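Local coordinates for protein 3-carboxy-cis,cis-muconate cycloisomerase (Acinetobacter calcoaceticus, PDB 1Q5N) that is a cycloisomerase of the largely helical fumarase/aspartase (lyase) superfamily, assembled from four chains built around long helices, at residues A[331-334]-A[335-339]. Sequence-based numbering, arbitrary orientation.
Sequences LPEI and FQLTA
Leu-331 and Phe-335 meet one turn apart on helix 323-351, one of the long helices of this lyase-superfamily fold. Successive i to i+4 backbone bonds run through this segment, from Phe-335 N to Leu-331 O, Gln-336 N to Pro-332 O, Leu-337 N to Glu-333 O and Thr-338 N to Ile-334 O. The first is the straightest. Pro-332, whose nitrogen has no hydrogen to give the preceding turn, marks a kink.

Among apolar groups, Leu-331 CD1 lies 4.2 Å from Phe-335 CE2, on the face turned toward helices 110-146 and 235-261; the ring of Phe-21 meets that of Phe-335 with the planes inclined. On another face, the Glu-333 and Leu-337 side chains cross at a slant. Glu-333 CG sits anti to the backbone N (chi1 -173°) and the chain bends at chi2, which carries it across Leu-337: CG and OE2 each come within 3.8 Å of Leu-337 CD1. That carboxylate oxygen is held by a salt bridge to Arg-301 and a hydrogen bond with the hydroxyl of Tyr-13.

The buried Thr-338 hydroxyl also bonds to Thr-248, and within the helix it folds back on the preceding turn. This adds a second donor to Ile-334 O, which already accepts the backbone N-H of Thr-338 at an N to O distance of 3.0 Å. That nitrogen is tilted 22° from the carbonyl plane. Thr-338 OG1 approaches Ile-334 O from the opposite face, at 2.8 Å. It stands above the carbonyl plane, 37° out of it and off a lone pair.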
ATOM      1  N   LEU A 331      -5.750  -4.031  12.255  1.00 29.26           N
ATOM      2  CA  LEU A 331      -7.145  -4.458  12.331  1.00 30.45           C
ATOM      3  C   LEU A 331      -8.034  -3.483  13.094  1.00 29.86           C
ATOM      4  O   LEU A 331      -9.062  -3.052  12.573  1.00 30.43           O
ATOM      5  CB  LEU A 331      -7.285  -5.882  12.908  1.00 28.91           C
ATOM      6  CG  LEU A 331      -8.725  -6.479  12.887  1.00 32.56           C
ATOM      7  CD1 LEU A 331      -9.228  -6.663  11.452  1.00 30.50           C
ATOM      8  CD2 LEU A 331      -8.779  -7.842  13.587  1.00 30.99           C
ATOM      9  N   PRO A 332      -7.642  -3.093  14.314  1.00 30.12           N
ATOM     10  CA  PRO A 332      -8.532  -2.151  15.016  1.00 31.14           C
ATOM     11  C   PRO A 332      -8.733  -0.824  14.226  1.00 30.95           C
ATOM     12  O   PRO A 332      -9.842  -0.276  14.194  1.00 31.57           O
ATOM     13  CB  PRO A 332      -7.813  -1.904  16.379  1.00 30.01           C
ATOM     14  CG  PRO A 332      -6.905  -3.125  16.531  1.00 27.83           C
ATOM     15  CD  PRO A 332      -6.429  -3.391  15.111  1.00 28.83           C
ATOM     16  N   GLU A 333      -7.665  -0.299  13.621  1.00 30.73           N
ATOM     17  CA  GLU A 333      -7.776   0.968  12.890  1.00 30.82           C
ATOM     18  C   GLU A 333      -8.782   0.813  11.740  1.00 31.10           C
ATOM     19  O   GLU A 333      -9.594   1.713  11.526  1.00 31.27           O
ATOM     20  CB  GLU A 333      -6.397   1.389  12.392  1.00 35.74           C
ATOM     21  CG  GLU A 333      -6.242   2.757  11.733  1.00 40.55           C
ATOM     22  CD  GLU A 333      -6.330   3.920  12.702  1.00 45.56           C
ATOM     23  OE1 GLU A 333      -6.174   3.653  13.919  1.00 51.11           O
ATOM     24  OE2 GLU A 333      -6.540   5.099  12.276  1.00 44.47           O
ATOM     25  N   ILE A 334      -8.776  -0.328  11.027  1.00 30.02           N
ATOM     26  CA  ILE A 334      -9.703  -0.547   9.905  1.00 28.03           C
ATOM     27  C   ILE A 334     -11.156  -0.521  10.408  1.00 29.26           C
ATOM     28  O   ILE A 334     -11.995   0.166   9.834  1.00 29.23           O
ATOM     29  CB  ILE A 334      -9.383  -1.884   9.188  1.00 28.38           C
ATOM     30  CG1 ILE A 334      -7.954  -1.798   8.686  1.00 28.83           C
ATOM     31  CG2 ILE A 334     -10.409  -2.182   8.054  1.00 25.01           C
ATOM     32  CD1 ILE A 334      -7.491  -2.910   7.835  1.00 28.83           C
ATOM     33  N   PHE A 335     -11.458  -1.257  11.481  1.00 28.66           N
ATOM     34  CA  PHE A 335     -12.798  -1.222  12.071  1.00 28.30           C
ATOM     35  C   PHE A 335     -13.224   0.201  12.497  1.00 27.89           C
ATOM     36  O   PHE A 335     -14.336   0.663  12.234  1.00 26.24           O
ATOM     37  CB  PHE A 335     -12.845  -2.093  13.327  1.00 29.03           C
ATOM     38  CG  PHE A 335     -13.410  -3.460  13.093  1.00 28.61           C
ATOM     39  CD1 PHE A 335     -14.786  -3.623  12.880  1.00 29.05           C
ATOM     40  CD2 PHE A 335     -12.566  -4.596  13.158  1.00 27.90           C
ATOM     41  CE1 PHE A 335     -15.350  -4.891  12.736  1.00 30.42           C
ATOM     42  CE2 PHE A 335     -13.089  -5.873  13.018  1.00 28.43           C
ATOM     43  CZ  PHE A 335     -14.493  -6.039  12.816  1.00 30.90           C
ATOM     44  N   GLN A 336     -12.340   0.880  13.202  1.00 28.11           N
ATOM     45  CA  GLN A 336     -12.642   2.220  13.668  1.00 29.17           C
ATOM     46  C   GLN A 336     -12.898   3.244  12.564  1.00 29.83           C
ATOM     47  O   GLN A 336     -13.795   4.084  12.717  1.00 31.42           O
ATOM     48  CB  GLN A 336     -11.529   2.714  14.581  1.00 29.44           C
ATOM     49  CG  GLN A 336     -11.700   2.234  15.995  1.00 35.05           C
ATOM     50  CD  GLN A 336     -10.487   2.587  16.831  1.00 38.63           C
ATOM     51  OE1 GLN A 336      -9.471   1.907  16.761  1.00 41.49           O
ATOM     52  NE2 GLN A 336     -10.572   3.663  17.588  1.00 37.21           N
ATOM     53  N   LEU A 337     -12.139   3.182  11.458  1.00 30.09           N
ATOM     54  CA  LEU A 337     -12.330   4.104  10.334  1.00 29.04           C
ATOM     55  C   LEU A 337     -13.606   3.765   9.571  1.00 28.91           C
ATOM     56  O   LEU A 337     -14.314   4.682   9.093  1.00 28.39           O
ATOM     57  CB  LEU A 337     -11.125   4.086   9.368  1.00 27.99           C
ATOM     58  CG  LEU A 337      -9.866   4.735   9.954  1.00 30.02           C
ATOM     59  CD1 LEU A 337      -8.627   4.327   9.229  1.00 29.86           C
ATOM     60  CD2 LEU A 337     -10.030   6.234   9.903  1.00 29.93           C
ATOM     61  N   THR A 338     -13.907   2.468   9.451  1.00 27.14           N
ATOM     62  CA  THR A 338     -15.095   2.038   8.728  1.00 26.64           C
ATOM     63  C   THR A 338     -16.380   2.447   9.484  1.00 27.62           C
ATOM     64  O   THR A 338     -17.335   2.980   8.882  1.00 27.19           O
ATOM     65  CB  THR A 338     -15.098   0.499   8.526  1.00 26.89           C
ATOM     66  OG1 THR A 338     -13.949   0.110   7.781  1.00 26.18           O
ATOM     67  CG2 THR A 338     -16.378   0.043   7.784  1.00 25.97           C
ATOM     68  N   ALA A 339     -16.407   2.192  10.797  1.00 26.67           N
ATOM     69  CA  ALA A 339     -17.570   2.532  11.628  1.00 26.54           C
ATOM     70  C   ALA A 339     -17.678   4.069  11.637  1.00 27.54           C
ATOM     71  O   ALA A 339     -18.778   4.623  11.547  1.00 26.45           O
ATOM     72  CB  ALA A 339     -17.385   1.964  13.079  1.00 28.62           C
TER